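Local atomic coordinates of hypothetical Protein CD630_05490 (Peptoclostridium difficile, PDB entry 6N7M), a protein that is of unknown function but probably carries a signal peptide, consistent with export from the cell, and is built around two consecutive helices. Residues E38-A41 / K42-Q45; E66-I69 / K70-E73. All coordinates share one frame; numbering follows the deposited sequence.

Contact 1: E38-A41 / K42-Q45; sequences EEYA and KHIQ
Tyr40 and Ile44, one helical turn apart, show how a backbone bond and a side-chain contact can join the same two residues. The backbone part is an i to i+4 bond from Ile44 N to Tyr40 O, 2.9 Å long and fairly straight at 162°. His43 N reaches Glu39 O at 2.9 Å, and the amides of Lys42 and Gln45 pair with the carbonyls of Glu38 and Ala41, so four successive bonds span the junction.

The apolar part begins at the phenol ring. With CG opposite the backbone N (chi1 -160°), the Tyr40 ring projects outward from the helix, leaning slightly toward the later residues, and Ile44 CD1 stands 3.7 Å from CE2. Ile44 CG1 lies over one face of the ring, displaced toward the rim and 4.2 Å above the plane. The same CG1 is pressed to 3.3 Å from Tyr40 O, beside the backbone bond. This side of helix 37-51 faces helix 62-82 in a two-helix hairpin: Tyr40 packs on Met72 and Ile79, on Ile86 of a loop and on the ring of Tyr35, and its OH makes a weak hydrogen bond to Glu75. His43 CD2 approaches Tyr40 CE1 obliquely at 4.1 Å.

Charge enters only loosely, on the exposed side: Glu38 OE2 and Lys42 NZ are 5.0 Å apart, too far for contact, although their opposite charges may attract weakly.

Contact 2: E66-I69 / K70-E73; sequences EETI and KKME
Glu73 N donates to Ile69 O over 2.9 Å, at an N-H...O angle of 160°, an i to i+4 bond of the alpha helix. The Glu73 side chain doubles back over the same carbonyl: CG sits beside the backbone N (chi1 -68°) and comes within 3.4 Å of Ile69 O. Beyond CG the chain is extended, which brings OE2 to 3.7 Å from the Ile69 CG2 methyl, a contact of a carboxylate oxygen with a hydrocarbon branch.

A second pair repeats the pattern one residue earlier. Met72, present as selenomethionine, gives its N-H to Thr68 O at 2.9 Å, and its CG crowds that oxygen at 3.2 Å. The two side chains cross at a slant, with the selenium 4.1 Å from Thr68 CG2, and the bend at chi3 (69°) turns CE to His43 of helix 37-51. The polar branch of Thr68 is engaged with the preceding turn, where OG1 is hydrogen-bonded to Asp64 O. On the exposed side, the aliphatic start of Lys70 lies along the backbone, CG being 3.5 Å from Glu66 O.

Within the fold, Ile69 and Met72 are the buried residues of 66-73, and both pack on Leu47 of helix 37-51; Glu73 makes a long, weak ion pair with Lys48 of that helix, and Thr68 touches Met87 of the second subunit.

How the contacts relate
From the N terminus, the chain first passes through contact 1 on helix 37-51, then turns and runs back through contact 2 on helix 62-82. Each lies in one unbroken helical run and closes no loop; the two follow in series, neither nested nor crossed. What joins them is the packing of two antiparallel helices in a hairpin, with the contact centres about 12 Å apart. Met72 CE meets His43 CD2 at 3.2 Å, an unusually short carbon-carbon approach, and the tie rests also on Met72 O, 3.6 Å from Ile44 CD1. Residues 38-45 and 66-73 face each other across the hairpin, with Tyr40, His43 and Ile44 of the first all touching Met72 of the second.

Contact 1: E38-A41 / K42-Q45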
loop_
_atom_site.group_PDB
_atom_site.type_symbol
_atom_site.label_atom_id
_atom_site.label_comp_id
_atom_site.label_asym_id
_atom_site.label_seq_id
_atom_site.Cartn_x
_atom_site.Cartn_y
_atom_site.Cartn_z
ATOM N N GLU A 38 -2.791 -14.918 -0.099
ATOM C CA GLU A 38 -1.691 -15.276 -1.041
ATOM C C GLU A 38 -0.970 -14.023 -1.542
ATOM O O GLU A 38 0.270 -14.064 -1.619
ATOM C CB GLU A 38 -2.241 -16.058 -2.226
ATOM C CG GLU A 38 -1.238 -16.342 -3.326
ATOM C CD GLU A 38 -1.724 -17.367 -4.342
ATOM O OE1 GLU A 38 -2.468 -18.295 -3.954
ATOM O OE2 GLU A 38 -1.389 -17.211 -5.522
ATOM N N GLU A 39 -1.730 -12.999 -1.921
ATOM C CA GLU A 39 -1.143 -11.755 -2.452
ATOM C C GLU A 39 -0.278 -11.089 -1.388
ATOM O O GLU A 39 0.836 -10.642 -1.720
ATOM C CB GLU A 39 -2.249 -10.806 -2.898
ATOM C CG GLU A 39 -2.918 -11.179 -4.199
ATOM C CD GLU A 39 -4.115 -10.295 -4.536
ATOM O OE1 GLU A 39 -4.655 -9.583 -3.609
ATOM O OE2 GLU A 39 -4.528 -10.310 -5.706
ATOM N N TYR A 40 -0.758 -11.046 -0.150
ATOM C CA TYR A 40 0.003 -10.335 0.893
ATOM C C TYR A 40 1.226 -11.149 1.297
ATOM O O TYR A 40 2.294 -10.560 1.577
ATOM C CB TYR A 40 -0.900 -10.031 2.069
ATOM C CG TYR A 40 -0.379 -8.938 2.955
ATOM C CD1 TYR A 40 -0.206 -7.647 2.482
ATOM C CD2 TYR A 40 -0.090 -9.183 4.287
ATOM C CE1 TYR A 40 0.276 -6.639 3.291
ATOM C CE2 TYR A 40 0.379 -8.182 5.117
ATOM C CZ TYR A 40 0.552 -6.901 4.625
ATOM O OH TYR A 40 0.983 -5.892 5.434
ATOM N N ALA A 41 1.079 -12.467 1.299
ATOM C CA ALA A 41 2.242 -13.329 1.612
ATOM C C ALA A 41 3.314 -13.073 0.545
ATOM O O ALA A 41 4.490 -12.969 0.912
ATOM C CB ALA A 41 1.830 -14.779 1.648
ATOM N N LYS A 42 2.895 -12.915 -0.723
ATOM C CA LYS A 42 3.881 -12.691 -1.821
ATOM C C LYS A 42 4.539 -11.321 -1.652
ATOM O O LYS A 42 5.786 -11.198 -1.891
ATOM C CB LYS A 42 3.217 -12.778 -3.187
ATOM C CG LYS A 42 4.196 -12.784 -4.352
ATOM C CD LYS A 42 3.515 -12.788 -5.722
ATOM C CE LYS A 42 2.660 -14.005 -5.992
ATOM N NZ LYS A 42 1.942 -13.869 -7.282
ATOM N N HIS A 43 3.735 -10.327 -1.296
ATOM C CA HIS A 43 4.240 -8.948 -1.093
ATOM C C HIS A 43 5.306 -8.947 0.011
ATOM O O HIS A 43 6.411 -8.321 -0.187
ATOM C CB HIS A 43 3.056 -7.995 -0.861
ATOM C CG HIS A 43 3.468 -6.630 -0.467
ATOM N ND1 HIS A 43 4.102 -5.772 -1.337
ATOM C CD2 HIS A 43 3.354 -5.970 0.698
ATOM C CE1 HIS A 43 4.408 -4.664 -0.705
ATOM N NE2 HIS A 43 3.942 -4.753 0.527
ATOM N N ILE A 44 5.023 -9.648 1.104
ATOM C CA ILE A 44 5.967 -9.751 2.249
ATOM C C ILE A 44 7.258 -10.410 1.789
ATOM O O ILE A 44 8.310 -9.932 2.185
ATOM C CB ILE A 44 5.323 -10.518 3.425
ATOM C CG1 ILE A 44 4.233 -9.666 4.088
ATOM C CG2 ILE A 44 6.374 -10.985 4.431
ATOM C CD1 ILE A 44 3.379 -10.427 5.067
ATOM N N GLN A 45 7.170 -11.456 0.960
ATOM C CA GLN A 45 8.388 -12.189 0.515
ATOM C C GLN A 45 9.215 -11.278 -0.401
ATOM O O GLN A 45 10.455 -11.328 -0.315
ATOM C CB GLN A 45 8.002 -13.487 -0.193
ATOM C CG GLN A 45 9.185 -14.304 -0.663
ATOM C CD GLN A 45 10.037 -14.774 0.487
ATOM O OE1 GLN A 45 9.558 -15.075 1.575
ATOM N NE2 GLN A 45 11.324 -14.898 0.235
#

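Contact 2: E66-I69 / K70-E73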
loop_
_atom_site.group_PDB
_atom_site.type_symbol
_atom_site.label_atom_id
_atom_site.label_comp_id
_atom_site.label_asym_id
_atom_site.label_seq_id
_atom_site.Cartn_x
_atom_site.Cartn_y
_atom_site.Cartn_z
ATOM N N GLU A 66 13.088 -4.558 9.340
ATOM C CA GLU A 66 12.847 -5.916 9.889
ATOM C C GLU A 66 11.648 -5.882 10.832
ATOM O O GLU A 66 10.892 -6.840 10.805
ATOM C CB GLU A 66 14.113 -6.451 10.550
ATOM C CG GLU A 66 15.218 -6.693 9.526
ATOM C CD GLU A 66 16.477 -7.353 10.061
ATOM O OE1 GLU A 66 16.409 -7.966 11.147
ATOM O OE2 GLU A 66 17.519 -7.244 9.393
ATOM N N GLU A 67 11.491 -4.793 11.601
ATOM C CA GLU A 67 10.346 -4.590 12.523
ATOM C C GLU A 67 9.042 -4.470 11.727
ATOM O O GLU A 67 8.006 -5.039 12.167
ATOM C CB GLU A 67 10.572 -3.329 13.344
ATOM C CG GLU A 67 9.562 -3.122 14.446
ATOM C CD GLU A 67 9.694 -1.772 15.136
ATOM O OE1 GLU A 67 10.138 -0.805 14.461
ATOM O OE2 GLU A 67 9.390 -1.687 16.349
ATOM N N THR A 68 9.061 -3.695 10.638
ATOM C CA THR A 68 7.873 -3.543 9.752
ATOM C C THR A 68 7.495 -4.907 9.145
ATOM O O THR A 68 6.314 -5.207 9.109
ATOM C CB THR A 68 8.141 -2.475 8.673
ATOM O OG1 THR A 68 8.299 -1.232 9.347
ATOM C CG2 THR A 68 7.060 -2.345 7.621
ATOM N N ILE A 69 8.466 -5.676 8.642
ATOM C CA ILE A 69 8.179 -7.026 8.082
ATOM C C ILE A 69 7.534 -7.909 9.176
ATOM O O ILE A 69 6.534 -8.601 8.862
ATOM C CB ILE A 69 9.464 -7.615 7.478
ATOM C CG1 ILE A 69 9.830 -6.843 6.204
ATOM C CG2 ILE A 69 9.303 -9.101 7.218
ATOM C CD1 ILE A 69 11.157 -7.222 5.582
ATOM N N LYS A 70 8.022 -7.825 10.417
ATOM C CA LYS A 70 7.441 -8.641 11.516
ATOM C C LYS A 70 5.975 -8.263 11.679
ATOM O O LYS A 70 5.164 -9.168 11.801
ATOM C CB LYS A 70 8.194 -8.480 12.839
ATOM C CG LYS A 70 9.494 -9.274 12.935
ATOM C CD LYS A 70 10.186 -9.148 14.290
ATOM C CE LYS A 70 11.261 -10.201 14.490
ATOM N NZ LYS A 70 11.769 -10.233 15.883
ATOM N N LYS A 71 5.674 -6.962 11.706
ATOM C CA LYS A 71 4.295 -6.437 11.838
ATOM C C LYS A 71 3.463 -6.953 10.659
ATOM O O LYS A 71 2.330 -7.359 10.885
ATOM C CB LYS A 71 4.319 -4.909 11.879
ATOM C CG LYS A 71 2.964 -4.217 11.797
ATOM C CD LYS A 71 3.059 -2.727 11.498
ATOM C CE LYS A 71 3.639 -2.412 10.132
ATOM N NZ LYS A 71 3.563 -0.966 9.816
HETATM N N MSE A 72 4.013 -6.935 9.446
HETATM C CA MSE A 72 3.215 -7.416 8.292
HETATM C C MSE A 72 2.899 -8.912 8.444
HETATM O O MSE A 72 1.790 -9.320 8.070
HETATM C CB MSE A 72 3.947 -7.062 6.991
HETATM C CG MSE A 72 4.164 -5.609 6.821
HETATM SE SE MSE A 72 5.303 -5.285 5.281
HETATM C CE MSE A 72 4.130 -5.802 3.821
ATOM N N GLU A 73 3.853 -9.716 8.922
ATOM C CA GLU A 73 3.594 -11.166 9.147
ATOM C C GLU A 73 2.437 -11.353 10.148
ATOM O O GLU A 73 1.634 -12.302 9.952
ATOM C CB GLU A 73 4.880 -11.862 9.588
ATOM C CG GLU A 73 5.922 -11.930 8.505
ATOM C CD GLU A 73 7.315 -12.305 8.988
ATOM O OE1 GLU A 73 7.520 -12.363 10.215
ATOM O OE2 GLU A 73 8.188 -12.519 8.138
#